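Side-chain contacts in deoxyhypusine synthase, putative (Entamoeba histolytica, PDB 7L9R), which probably catalyses the NAD-dependent transfer of an aminobutyl group from spermidine to a specific lysine of the translation factor eIF5A, the first step of hypusine formation: residues L40-L45 with V338-A343; C114-V119 with T345-G350; W169-I174 with T232-I237. All blocks are in the same frame, centred on the assembly; numbering follows the deposited sequence.

Contact 1 (L40-L45 with V338-A343); sequences LVNSYL and VSKTFA
Asn42, midway along helix 37-47, meets Lys340 through one hydrogen bond; just before it, Leu40 lies on Pro335 of the second subunit and Val41 packs on Leu336 of helix 330-339. Lys340 NZ donates to Asn42 OD1 at 2.9 Å, and the two side chains cross at about a right angle. The ammonium approaches the oxygen from one side rather than head-on, with a C=O...N angle of 128°, and it stands 24° out of the carbonyl plane. A second, weak partner of NZ is the hydroxyl of Tyr37 of the second subunit. Further along, Tyr44 packs on Val333 of helix 330-339, and Leu45 presents its CD1 methyl to the same lysine, with Leu45 CD1 3.9 Å from Lys340 CE. The last methylene of the lysine therefore rests against an apolar branch while NZ is held by the amide. Lys340 reaches both residues through a bend at its second torsion (chi2 -74°), beyond which the chain runs straight to the nitrogen. This is a small surface contact, in which an N-terminal helix is laid beside the last helix of the chain at a subunit interface.

Contact 2 (C114-V119 with T345-G350); sequences CVDYIV and TKRFDG
A bidentate Asp116-Arg347 salt bridge ties the loop leading into strand 117-120 to the extended C-terminal segment that follows helix 330-339. The guanidinium comes end-on, NH1 and NH2 each taking one carboxylate oxygen. Arg347 NH2 donates at 2.6 Å to Asp116 OD2, which offers its syn lone pair, with an N-H...O angle of 148°. Arg347 NH1 reaches Asp116 OD1 at 3.0 Å. A weak third bond joins Arg347 NH2 to Asp116 OD1 at 3.2 Å. The pairing is twisted: the carboxylate and guanidinium planes lie 46° apart, and NH1 meets OD1 from 41° above the carboxylate plane. Strand 117-120 belongs to a six-stranded parallel sheet whose strand order, 3-2-1-4-5-6, is that of a Rossmann-like nucleotide-binding fold, and the salt bridge closes on its N-terminal side. With CG opposite the backbone N and the chain extended from CG to NE, the arginine spans the gap, and Arg347 NH1 comes to lie 3.7 Å from Cys114 O, oblique to the guanidinium plane. The backbone around the pair grips it further. NH1 also donates to Lys113 O and NH2 to Cys87 O, while Asp116 OD2 accepts from Ile89 N of the adjoining strand 87-93. Leu65 of helix 51-66 packs against the arginine side chain.

Contact 3 (W169-I174 with T232-I237); sequences WLKEFI and TELNEI
Leu234 and Lys171 bury the greatest areas where helix 160-179 crosses helix 226-237, and Glu233 comes next. The local axes pass 10.8 Å apart at a crossing angle of -59°, and the backbones come nearest between these two leading residues, with Lys171 CA and Leu234 CA separated by 7.1 Å. Leu234 points toward the other helix and touches it with CG and the CD1 methyl. Leu234 CG lies 3.8 Å from Lys171 CG, the two side chains sliding past each other in opposite directions, so that the inner methylenes of the lysine serve as apolar surface for the leucine. Leu234 CD1 sits 3.8 Å from Lys171 O and 3.7 Å from Ile174 CG2, wedged between the backbone and the branched side chain one turn further on. Ile174 offers that methyl because CG2 stands opposite its backbone N, while CG1 lies beside it. Beyond the leucine the lysine continues straight, each torsion past the first near 180°, and carries its charge to the neighbouring glutamate. Lys171 NZ donates to Glu233 OE1 at 2.7 Å in a salt bridge that meets the oxygen nearly along the C-O bond, the two side chains crossing at about a right angle. The other carboxylate oxygen, Glu233 OE2, pairs with Lys167, one turn earlier on helix 160-179, so the glutamate is shared between two lysines of the same helix. On its other flanks, helix 160-179 packs through Phe173 on helix 189-200 and through Leu170 on helix 124-130, while Thr232 of helix 226-237 lies against Asn254 of the third subunit, placing this helical crossing far from the chain centre and close to a subunit interface.

Contacts 1 and 2 are neighbours: their centres lie about 19 Å apart, and Phe342 CD1 of contact 1 packs 3.4 Å from Cys114 CB of contact 2. Their segments alternate along the sequence, and residues 338-350 meet the N-terminal helix and then the loop before strand 117-120. Contact 3 is nested inside the loops closed by both and lies across the chain's centre from them, its centre about 44 Å from that of contact 1 and about 36 Å from that of contact 2. Even the nearest atoms of contacts 2 and 3 are about 16 Å apart. Contacts 1 and 3 each have another subunit beside them, whereas no other chain of the assembly touches the segments of contact 2.

Contact 1 (L40-L45 with V338-A343)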
ATOM      1  N   LEU B  40      25.291   3.469  16.106  1.00 42.91           N
ATOM      2  CA  LEU B  40      24.057   3.892  15.449  1.00 49.14           C
ATOM      3  C   LEU B  40      23.450   2.756  14.631  1.00 51.01           C
ATOM      4  O   LEU B  40      22.231   2.550  14.645  1.00 50.93           O
ATOM      5  CB  LEU B  40      24.320   5.104  14.554  1.00 43.82           C
ATOM      6  CG  LEU B  40      24.030   6.492  15.119  1.00 54.92           C
ATOM      7  CD1 LEU B  40      24.579   7.554  14.187  1.00 60.68           C
ATOM      8  CD2 LEU B  40      22.537   6.705  15.328  1.00 50.98           C
ATOM      9  N   VAL B  41      24.287   2.020  13.901  1.00 46.96           N
ATOM     10  CA  VAL B  41      23.800   0.898  13.107  1.00 51.50           C
ATOM     11  C   VAL B  41      23.271  -0.207  14.015  1.00 53.58           C
ATOM     12  O   VAL B  41      22.148  -0.695  13.832  1.00 60.31           O
ATOM     13  CB  VAL B  41      24.911   0.393  12.172  1.00 49.98           C
ATOM     14  CG1 VAL B  41      24.591  -0.996  11.651  1.00 57.00           C
ATOM     15  CG2 VAL B  41      25.103   1.365  11.032  1.00 45.13           C
ATOM     16  N   ASN B  42      24.052  -0.596  15.025  1.00 48.66           N
ATOM     17  CA  ASN B  42      23.599  -1.637  15.944  1.00 56.03           C
ATOM     18  C   ASN B  42      22.351  -1.215  16.705  1.00 57.93           C
ATOM     19  O   ASN B  42      21.504  -2.058  17.017  1.00 58.90           O
ATOM     20  CB  ASN B  42      24.707  -2.014  16.928  1.00 41.96           C
ATOM     21  CG  ASN B  42      25.876  -2.698  16.249  1.00 62.54           C
ATOM     22  OD1 ASN B  42      25.723  -3.264  15.164  1.00 56.13           O
ATOM     23  ND2 ASN B  42      27.057  -2.657  16.888  1.00 53.86           N
ATOM     24  N   SER B  43      22.236   0.076  17.031  1.00 57.70           N
ATOM     25  CA  SER B  43      21.049   0.572  17.721  1.00 55.68           C
ATOM     26  C   SER B  43      19.795   0.375  16.874  1.00 57.01           C
ATOM     27  O   SER B  43      18.724   0.047  17.397  1.00 57.32           O
ATOM     28  CB  SER B  43      21.232   2.048  18.074  1.00 58.92           C
ATOM     29  OG  SER B  43      20.042   2.604  18.610  1.00 73.53           O
ATOM     30  N   TYR B  44      19.915   0.546  15.561  1.00 52.06           N
ATOM     31  CA  TYR B  44      18.780   0.262  14.695  1.00 54.93           C
ATOM     32  C   TYR B  44      18.390  -1.207  14.762  1.00 59.85           C
ATOM     33  O   TYR B  44      17.200  -1.539  14.809  1.00 66.41           O
ATOM     34  CB  TYR B  44      19.099   0.650  13.256  1.00 55.83           C
ATOM     35  CG  TYR B  44      18.057   0.159  12.296  1.00 66.49           C
ATOM     36  CD1 TYR B  44      16.769   0.711  12.298  1.00 74.07           C
ATOM     37  CD2 TYR B  44      18.330  -0.877  11.413  1.00 60.76           C
ATOM     38  CE1 TYR B  44      15.790   0.263  11.425  1.00 56.33           C
ATOM     39  CE2 TYR B  44      17.353  -1.339  10.537  1.00 71.71           C
ATOM     40  CZ  TYR B  44      16.087  -0.762  10.549  1.00 72.29           C
ATOM     41  OH  TYR B  44      15.122  -1.217   9.679  1.00 74.64           O
ATOM     42  N   LEU B  45      19.379  -2.103  14.786  1.00 61.22           N
ATOM     43  CA  LEU B  45      19.104  -3.534  14.779  1.00 59.53           C
ATOM     44  C   LEU B  45      18.401  -4.014  16.044  1.00 62.95           C
ATOM     45  O   LEU B  45      17.829  -5.111  16.038  1.00 70.04           O
ATOM     46  CB  LEU B  45      20.407  -4.310  14.581  1.00 61.53           C
ATOM     47  CG  LEU B  45      21.153  -3.930  13.297  1.00 68.27           C
ATOM     48  CD1 LEU B  45      22.482  -4.677  13.173  1.00 69.85           C
ATOM     49  CD2 LEU B  45      20.278  -4.166  12.064  1.00 62.55           C
ATOM     50  N   VAL B 338      24.284  -7.889   5.418  1.00 46.34           N
ATOM     51  CA  VAL B 338      25.495  -8.495   4.870  1.00 47.36           C
ATOM     52  C   VAL B 338      26.657  -8.359   5.848  1.00 48.96           C
ATOM     53  O   VAL B 338      27.424  -9.306   6.059  1.00 50.57           O
ATOM     54  CB  VAL B 338      25.822  -7.864   3.503  1.00 48.85           C
ATOM     55  CG1 VAL B 338      27.253  -8.188   3.076  1.00 42.50           C
ATOM     56  CG2 VAL B 338      24.822  -8.339   2.451  1.00 42.20           C
ATOM     57  N   SER B 339      26.785  -7.194   6.486  1.00 44.97           N
ATOM     58  CA  SER B 339      27.899  -6.972   7.403  1.00 49.46           C
ATOM     59  C   SER B 339      27.852  -7.897   8.614  1.00 55.13           C
ATOM     60  O   SER B 339      28.896  -8.144   9.228  1.00 48.87           O
ATOM     61  CB  SER B 339      27.920  -5.520   7.874  1.00 45.63           C
ATOM     62  OG  SER B 339      26.905  -5.294   8.834  1.00 51.97           O
ATOM     63  N   LYS B 340      26.673  -8.416   8.965  1.00 56.70           N
ATOM     64  CA  LYS B 340      26.516  -9.331  10.087  1.00 53.12           C
ATOM     65  C   LYS B 340      26.406 -10.787   9.647  1.00 54.94           C
ATOM     66  O   LYS B 340      26.237 -11.665  10.498  1.00 53.22           O
ATOM     67  CB  LYS B 340      25.279  -8.952  10.915  1.00 53.87           C
ATOM     68  CG  LYS B 340      25.264  -7.503  11.396  1.00 49.06           C
ATOM     69  CD  LYS B 340      26.252  -7.264  12.524  1.00 47.98           C
ATOM     70  CE  LYS B 340      26.199  -5.815  12.991  1.00 49.08           C
ATOM     71  NZ  LYS B 340      27.102  -5.571  14.161  1.00 65.31           N
ATOM     72  N   THR B 341      26.493 -11.063   8.342  1.00 53.56           N
ATOM     73  CA  THR B 341      26.368 -12.428   7.841  1.00 52.17           C
ATOM     74  C   THR B 341      27.458 -12.760   6.827  1.00 54.88           C
ATOM     75  O   THR B 341      28.503 -13.305   7.193  1.00 60.79           O
ATOM     76  CB  THR B 341      24.989 -12.651   7.213  1.00 53.89           C
ATOM     77  OG1 THR B 341      24.761 -11.664   6.202  1.00 46.52           O
ATOM     78  CG2 THR B 341      23.887 -12.560   8.265  1.00 49.67           C
ATOM     79  N   PHE B 342      27.219 -12.449   5.550  1.00 52.41           N
ATOM     80  CA  PHE B 342      28.141 -12.868   4.496  1.00 55.80           C
ATOM     81  C   PHE B 342      29.553 -12.336   4.701  1.00 57.88           C
ATOM     82  O   PHE B 342      30.521 -12.983   4.285  1.00 53.82           O
ATOM     83  CB  PHE B 342      27.635 -12.418   3.127  1.00 49.33           C
ATOM     84  CG  PHE B 342      26.433 -13.164   2.644  1.00 53.07           C
ATOM     85  CD1 PHE B 342      26.551 -14.476   2.214  1.00 50.16           C
ATOM     86  CD2 PHE B 342      25.193 -12.544   2.574  1.00 53.12           C
ATOM     87  CE1 PHE B 342      25.449 -15.170   1.744  1.00 56.03           C
ATOM     88  CE2 PHE B 342      24.085 -13.233   2.104  1.00 52.72           C
ATOM     89  CZ  PHE B 342      24.214 -14.550   1.689  1.00 52.82           C
ATOM     90  N   ALA B 343      29.696 -11.165   5.320  1.00 53.20           N
ATOM     91  CA  ALA B 343      31.006 -10.539   5.441  1.00 58.12           C
ATOM     92  C   ALA B 343      31.816 -11.054   6.626  1.00 57.65           C
ATOM     93  O   ALA B 343      33.019 -10.785   6.687  1.00 64.81           O
ATOM     94  CB  ALA B 343      30.852  -9.020   5.534  1.00 50.24           C
TER

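Contact 2 (C114-V119 with T345-G350)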
ATOM      1  N   CYS B 114      29.480 -16.576  -2.304  1.00 50.79           N
ATOM      2  CA  CYS B 114      28.547 -16.597  -1.185  1.00 51.61           C
ATOM      3  C   CYS B 114      27.185 -17.148  -1.567  1.00 56.10           C
ATOM      4  O   CYS B 114      26.431 -17.567  -0.680  1.00 56.77           O
ATOM      5  CB  CYS B 114      28.378 -15.189  -0.622  1.00 54.63           C
ATOM      6  SG  CYS B 114      29.875 -14.540   0.129  1.00 62.11           S
ATOM      7  N   VAL B 115      26.838 -17.125  -2.855  1.00 54.04           N
ATOM      8  CA  VAL B 115      25.574 -17.654  -3.340  1.00 51.77           C
ATOM      9  C   VAL B 115      25.846 -18.548  -4.541  1.00 49.14           C
ATOM     10  O   VAL B 115      26.903 -18.484  -5.170  1.00 54.02           O
ATOM     11  CB  VAL B 115      24.571 -16.538  -3.703  1.00 50.10           C
ATOM     12  CG1 VAL B 115      24.374 -15.601  -2.520  1.00 41.99           C
ATOM     13  CG2 VAL B 115      25.041 -15.768  -4.931  1.00 48.44           C
ATOM     14  N   ASP B 116      24.874 -19.402  -4.848  1.00 57.22           N
ATOM     15  CA  ASP B 116      25.012 -20.391  -5.907  1.00 50.87           C
ATOM     16  C   ASP B 116      24.213 -20.061  -7.156  1.00 56.11           C
ATOM     17  O   ASP B 116      24.628 -20.432  -8.258  1.00 53.78           O
ATOM     18  CB  ASP B 116      24.584 -21.764  -5.389  1.00 47.94           C
ATOM     19  CG  ASP B 116      25.385 -22.187  -4.165  1.00 63.15           C
ATOM     20  OD1 ASP B 116      26.635 -22.144  -4.227  1.00 61.47           O
ATOM     21  OD2 ASP B 116      24.770 -22.544  -3.138  1.00 60.04           O
ATOM     22  N   TYR B 117      23.089 -19.366  -7.012  1.00 50.95           N
ATOM     23  CA  TYR B 117      22.224 -19.031  -8.130  1.00 49.14           C
ATOM     24  C   TYR B 117      21.625 -17.662  -7.882  1.00 47.26           C
ATOM     25  O   TYR B 117      21.391 -17.270  -6.737  1.00 51.25           O
ATOM     26  CB  TYR B 117      21.080 -20.039  -8.315  1.00 45.72           C
ATOM     27  CG  TYR B 117      21.515 -21.442  -8.653  1.00 48.49           C
ATOM     28  CD1 TYR B 117      21.802 -21.800  -9.963  1.00 50.71           C
ATOM     29  CD2 TYR B 117      21.611 -22.420  -7.668  1.00 50.42           C
ATOM     30  CE1 TYR B 117      22.188 -23.084 -10.286  1.00 53.74           C
ATOM     31  CE2 TYR B 117      22.001 -23.716  -7.981  1.00 50.08           C
ATOM     32  CZ  TYR B 117      22.289 -24.040  -9.295  1.00 59.07           C
ATOM     33  OH  TYR B 117      22.670 -25.321  -9.634  1.00 61.41           O
ATOM     34  N   ILE B 118      21.352 -16.951  -8.968  1.00 43.82           N
ATOM     35  CA  ILE B 118      20.683 -15.661  -8.915  1.00 41.15           C
ATOM     36  C   ILE B 118      19.442 -15.722  -9.795  1.00 46.25           C
ATOM     37  O   ILE B 118      19.455 -16.339 -10.865  1.00 44.17           O
ATOM     38  CB  ILE B 118      21.617 -14.519  -9.357  1.00 40.16           C
ATOM     39  CG1 ILE B 118      22.683 -14.265  -8.291  1.00 46.54           C
ATOM     40  CG2 ILE B 118      20.834 -13.247  -9.633  1.00 41.92           C
ATOM     41  CD1 ILE B 118      23.643 -13.165  -8.662  1.00 42.06           C
ATOM     42  N   VAL B 119      18.358 -15.123  -9.318  1.00 41.56           N
ATOM     43  CA  VAL B 119      17.168 -14.875 -10.122  1.00 44.03           C
ATOM     44  C   VAL B 119      16.934 -13.377 -10.114  1.00 43.61           C
ATOM     45  O   VAL B 119      16.989 -12.745  -9.052  1.00 44.99           O
ATOM     46  CB  VAL B 119      15.938 -15.629  -9.586  1.00 46.70           C
ATOM     47  CG1 VAL B 119      14.745 -15.393 -10.497  1.00 53.26           C
ATOM     48  CG2 VAL B 119      16.228 -17.118  -9.470  1.00 41.13           C
ATOM     49  N   THR B 345      30.772 -14.455   8.328  1.00 67.70           N
ATOM     50  CA  THR B 345      30.535 -15.870   8.578  1.00 69.44           C
ATOM     51  C   THR B 345      31.165 -16.681   7.454  1.00 65.27           C
ATOM     52  O   THR B 345      30.854 -16.460   6.280  1.00 71.44           O
ATOM     53  CB  THR B 345      29.038 -16.166   8.667  1.00 73.72           C
ATOM     54  OG1 THR B 345      28.459 -15.422   9.749  1.00 64.46           O
ATOM     55  CG2 THR B 345      28.813 -17.649   8.908  1.00 70.83           C
ATOM     56  N   LYS B 346      32.047 -17.610   7.809  1.00 71.72           N
ATOM     57  CA  LYS B 346      32.636 -18.499   6.816  1.00 75.48           C
ATOM     58  C   LYS B 346      31.582 -19.479   6.311  1.00 74.17           C
ATOM     59  O   LYS B 346      30.854 -20.084   7.106  1.00 72.20           O
ATOM     60  CB  LYS B 346      33.823 -19.253   7.416  1.00 65.15           C
ATOM     61  N   ARG B 347      31.495 -19.636   4.991  1.00 75.37           N
ATOM     62  CA  ARG B 347      30.524 -20.550   4.402  1.00 68.25           C
ATOM     63  C   ARG B 347      31.072 -21.971   4.403  1.00 73.76           C
ATOM     64  O   ARG B 347      32.208 -22.209   3.980  1.00 74.09           O
ATOM     65  CB  ARG B 347      30.161 -20.127   2.977  1.00 70.06           C
ATOM     66  CG  ARG B 347      29.102 -21.020   2.359  1.00 67.63           C
ATOM     67  CD  ARG B 347      28.662 -20.591   0.964  1.00 65.99           C
ATOM     68  NE  ARG B 347      27.630 -21.504   0.483  1.00 65.45           N
ATOM     69  CZ  ARG B 347      27.234 -21.619  -0.776  1.00 60.57           C
ATOM     70  NH1 ARG B 347      27.737 -20.863  -1.737  1.00 58.11           N
ATOM     71  NH2 ARG B 347      26.333 -22.546  -1.085  1.00 64.64           N
ATOM     72  N   PHE B 348      30.266 -22.909   4.897  1.00 71.59           N
ATOM     73  CA  PHE B 348      30.660 -24.309   4.899  1.00 67.84           C
ATOM     74  C   PHE B 348      30.909 -24.784   3.474  1.00 78.84           C
ATOM     75  O   PHE B 348      30.124 -24.503   2.562  1.00 72.69           O
ATOM     76  CB  PHE B 348      29.581 -25.161   5.569  1.00 67.09           C
ATOM     77  CG  PHE B 348      29.960 -26.607   5.730  1.00 75.63           C
ATOM     78  CD1 PHE B 348      31.129 -26.961   6.388  1.00 81.76           C
ATOM     79  CD2 PHE B 348      29.141 -27.614   5.236  1.00 77.78           C
ATOM     80  CE1 PHE B 348      31.481 -28.298   6.547  1.00 83.72           C
ATOM     81  CE2 PHE B 348      29.482 -28.947   5.388  1.00 80.99           C
ATOM     82  CZ  PHE B 348      30.656 -29.292   6.044  1.00 88.47           C
ATOM     83  N   ASP B 349      32.011 -25.512   3.283  1.00 76.31           N
ATOM     84  CA  ASP B 349      32.389 -25.917   1.936  1.00 85.46           C
ATOM     85  C   ASP B 349      31.664 -27.168   1.462  1.00 83.31           C
ATOM     86  O   ASP B 349      31.758 -27.504   0.277  1.00 88.27           O
ATOM     87  CB  ASP B 349      33.905 -26.122   1.839  1.00 80.49           C
ATOM     88  CG  ASP B 349      34.413 -27.239   2.731  1.00 90.63           C
ATOM     89  OD1 ASP B 349      33.615 -27.834   3.485  1.00 95.56           O
ATOM     90  OD2 ASP B 349      35.624 -27.532   2.664  1.00 96.53           O
ATOM     91  N   GLY B 350      30.945 -27.856   2.345  1.00 79.10           N
ATOM     92  CA  GLY B 350      30.194 -29.027   1.956  1.00 78.40           C
ATOM     93  C   GLY B 350      31.008 -30.290   1.813  1.00 93.15           C
ATOM     94  O   GLY B 350      30.435 -31.339   1.487  1.00 94.66           O
TER

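Contact 3 (W169-I174 with T232-I237)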
ATOM      1  N   TRP B 169      26.886  -1.908 -27.471  1.00 53.95           N
ATOM      2  CA  TRP B 169      27.536  -3.109 -26.957  1.00 59.37           C
ATOM      3  C   TRP B 169      26.622  -4.322 -27.077  1.00 57.60           C
ATOM      4  O   TRP B 169      27.028  -5.374 -27.587  1.00 61.88           O
ATOM      5  CB  TRP B 169      27.954  -2.884 -25.500  1.00 55.24           C
ATOM      6  CG  TRP B 169      28.865  -3.940 -24.941  1.00 59.80           C
ATOM      7  CD1 TRP B 169      30.236  -3.910 -24.911  1.00 55.09           C
ATOM      8  CD2 TRP B 169      28.479  -5.179 -24.330  1.00 55.22           C
ATOM      9  NE1 TRP B 169      30.719  -5.053 -24.324  1.00 55.66           N
ATOM     10  CE2 TRP B 169      29.665  -5.847 -23.954  1.00 58.44           C
ATOM     11  CE3 TRP B 169      27.249  -5.793 -24.073  1.00 51.63           C
ATOM     12  CZ2 TRP B 169      29.654  -7.095 -23.332  1.00 51.98           C
ATOM     13  CZ3 TRP B 169      27.238  -7.030 -23.455  1.00 53.14           C
ATOM     14  CH2 TRP B 169      28.433  -7.668 -23.089  1.00 57.25           C
ATOM     15  N   LEU B 170      25.380  -4.196 -26.602  1.00 54.00           N
ATOM     16  CA  LEU B 170      24.441  -5.313 -26.684  1.00 54.54           C
ATOM     17  C   LEU B 170      24.212  -5.733 -28.127  1.00 58.53           C
ATOM     18  O   LEU B 170      24.105  -6.928 -28.424  1.00 57.01           O
ATOM     19  CB  LEU B 170      23.115  -4.943 -26.022  1.00 51.05           C
ATOM     20  CG  LEU B 170      23.159  -4.737 -24.511  1.00 49.08           C
ATOM     21  CD1 LEU B 170      21.854  -4.137 -24.019  1.00 49.14           C
ATOM     22  CD2 LEU B 170      23.452  -6.054 -23.810  1.00 50.24           C
ATOM     23  N   LYS B 171      24.115  -4.764 -29.039  1.00 61.43           N
ATOM     24  CA  LYS B 171      23.860  -5.100 -30.434  1.00 65.24           C
ATOM     25  C   LYS B 171      25.054  -5.812 -31.057  1.00 68.36           C
ATOM     26  O   LYS B 171      24.883  -6.765 -31.826  1.00 77.09           O
ATOM     27  CB  LYS B 171      23.501  -3.843 -31.221  1.00 56.09           C
ATOM     28  CG  LYS B 171      22.110  -3.318 -30.938  1.00 64.76           C
ATOM     29  CD  LYS B 171      21.877  -1.989 -31.629  1.00 63.68           C
ATOM     30  CE  LYS B 171      20.460  -1.507 -31.417  1.00 57.85           C
ATOM     31  NZ  LYS B 171      20.234  -0.175 -32.041  1.00 71.21           N
ATOM     32  N   GLU B 172      26.272  -5.371 -30.738  1.00 67.16           N
ATOM     33  CA  GLU B 172      27.446  -6.066 -31.256  1.00 75.53           C
ATOM     34  C   GLU B 172      27.511  -7.492 -30.727  1.00 72.62           C
ATOM     35  O   GLU B 172      27.867  -8.419 -31.463  1.00 71.00           O
ATOM     36  CB  GLU B 172      28.715  -5.289 -30.904  1.00 71.41           C
ATOM     37  CG  GLU B 172      28.812  -3.936 -31.590  1.00 73.27           C
ATOM     38  CD  GLU B 172      30.108  -3.220 -31.281  1.00 95.95           C
ATOM     39  OE1 GLU B 172      31.156  -3.900 -31.195  1.00103.75           O
ATOM     40  OE2 GLU B 172      30.083  -1.980 -31.127  1.00101.56           O
ATOM     41  N   PHE B 173      27.138  -7.688 -29.460  1.00 67.97           N
ATOM     42  CA  PHE B 173      27.085  -9.033 -28.899  1.00 66.34           C
ATOM     43  C   PHE B 173      26.050  -9.892 -29.618  1.00 64.40           C
ATOM     44  O   PHE B 173      26.319 -11.052 -29.949  1.00 72.32           O
ATOM     45  CB  PHE B 173      26.792  -8.945 -27.400  1.00 57.56           C
ATOM     46  CG  PHE B 173      26.349 -10.241 -26.780  1.00 56.94           C
ATOM     47  CD1 PHE B 173      27.266 -11.232 -26.465  1.00 63.93           C
ATOM     48  CD2 PHE B 173      25.014 -10.444 -26.460  1.00 54.64           C
ATOM     49  CE1 PHE B 173      26.856 -12.421 -25.874  1.00 60.55           C
ATOM     50  CE2 PHE B 173      24.594 -11.626 -25.872  1.00 51.20           C
ATOM     51  CZ  PHE B 173      25.515 -12.614 -25.573  1.00 57.89           C
ATOM     52  N   ILE B 174      24.866  -9.338 -29.875  1.00 65.26           N
ATOM     53  CA  ILE B 174      23.826 -10.101 -30.560  1.00 69.72           C
ATOM     54  C   ILE B 174      24.289 -10.481 -31.962  1.00 78.32           C
ATOM     55  O   ILE B 174      24.082 -11.611 -32.420  1.00 88.08           O
ATOM     56  CB  ILE B 174      22.512  -9.299 -30.585  1.00 66.99           C
ATOM     57  CG1 ILE B 174      21.951  -9.178 -29.170  1.00 64.06           C
ATOM     58  CG2 ILE B 174      21.492  -9.980 -31.491  1.00 73.88           C
ATOM     59  CD1 ILE B 174      20.851  -8.146 -29.024  1.00 59.98           C
ATOM     60  N   THR B 232      14.787  -5.750 -31.198  1.00 69.33           N
ATOM     61  CA  THR B 232      13.778  -5.136 -32.054  1.00 70.57           C
ATOM     62  C   THR B 232      14.416  -4.177 -33.053  1.00 80.60           C
ATOM     63  O   THR B 232      14.096  -4.201 -34.247  1.00 76.31           O
ATOM     64  CB  THR B 232      12.754  -4.398 -31.191  1.00 71.30           C
ATOM     65  OG1 THR B 232      12.038  -5.337 -30.377  1.00 76.05           O
ATOM     66  CG2 THR B 232      11.773  -3.631 -32.063  1.00 77.73           C
ATOM     67  N   GLU B 233      15.340  -3.336 -32.579  1.00 72.35           N
ATOM     68  CA  GLU B 233      15.989  -2.372 -33.462  1.00 72.79           C
ATOM     69  C   GLU B 233      16.887  -3.061 -34.480  1.00 79.91           C
ATOM     70  O   GLU B 233      16.886  -2.696 -35.662  1.00 82.61           O
ATOM     71  CB  GLU B 233      16.776  -1.360 -32.631  1.00 72.07           C
ATOM     72  CG  GLU B 233      15.886  -0.505 -31.749  1.00 68.34           C
ATOM     73  CD  GLU B 233      16.667   0.417 -30.838  1.00 75.59           C
ATOM     74  OE1 GLU B 233      17.916   0.340 -30.829  1.00 74.70           O
ATOM     75  OE2 GLU B 233      16.027   1.227 -30.136  1.00 78.15           O
ATOM     76  N   LEU B 234      17.643  -4.076 -34.047  1.00 78.45           N
ATOM     77  CA  LEU B 234      18.480  -4.818 -34.985  1.00 88.96           C
ATOM     78  C   LEU B 234      17.648  -5.483 -36.067  1.00 96.87           C
ATOM     79  O   LEU B 234      18.068  -5.552 -37.228  1.00100.46           O
ATOM     80  CB  LEU B 234      19.304  -5.870 -34.251  1.00 82.99           C
ATOM     81  CG  LEU B 234      20.661  -5.433 -33.733  1.00 82.95           C
ATOM     82  CD1 LEU B 234      21.279  -6.556 -32.928  1.00 88.90           C
ATOM     83  CD2 LEU B 234      21.530  -5.083 -34.925  1.00 78.62           C
ATOM     84  N   ASN B 235      16.471  -5.987 -35.703  1.00109.03           N
ATOM     85  CA  ASN B 235      15.650  -6.678 -36.684  1.00114.22           C
ATOM     86  C   ASN B 235      15.132  -5.717 -37.744  1.00116.50           C
ATOM     87  O   ASN B 235      15.001  -6.102 -38.912  1.00117.62           O
ATOM     88  CB  ASN B 235      14.500  -7.407 -35.993  1.00107.28           C
ATOM     89  CG  ASN B 235      13.893  -8.471 -36.873  1.00118.52           C
ATOM     90  OD1 ASN B 235      14.513  -9.507 -37.121  1.00120.32           O
ATOM     91  ND2 ASN B 235      12.684  -8.223 -37.365  1.00118.41           N
ATOM     92  N   GLU B 236      14.883  -4.456 -37.370  1.00105.45           N
ATOM     93  CA  GLU B 236      14.366  -3.482 -38.324  1.00 97.06           C
ATOM     94  C   GLU B 236      15.324  -3.254 -39.482  1.00 94.63           C
ATOM     95  O   GLU B 236      14.897  -2.776 -40.532  1.00103.46           O
ATOM     96  CB  GLU B 236      14.084  -2.151 -37.623  1.00 83.32           C
ATOM     97  N   ILE B 237      16.604  -3.569 -39.304  1.00105.16           N
ATOM     98  CA  ILE B 237      17.601  -3.501 -40.365  1.00105.46           C
ATOM     99  C   ILE B 237      17.803  -4.892 -40.944  1.00119.87           C
ATOM    100  O   ILE B 237      17.313  -5.216 -42.034  1.00115.32           O
ATOM    101  CB  ILE B 237      18.943  -2.956 -39.843  1.00101.54           C
ATOM    102  CG1 ILE B 237      18.751  -1.612 -39.141  1.00101.48           C
ATOM    103  CG2 ILE B 237      19.946  -2.853 -40.981  1.00 93.72           C
ATOM    104  CD1 ILE B 237      19.956  -1.182 -38.331  1.00 89.08           C
TER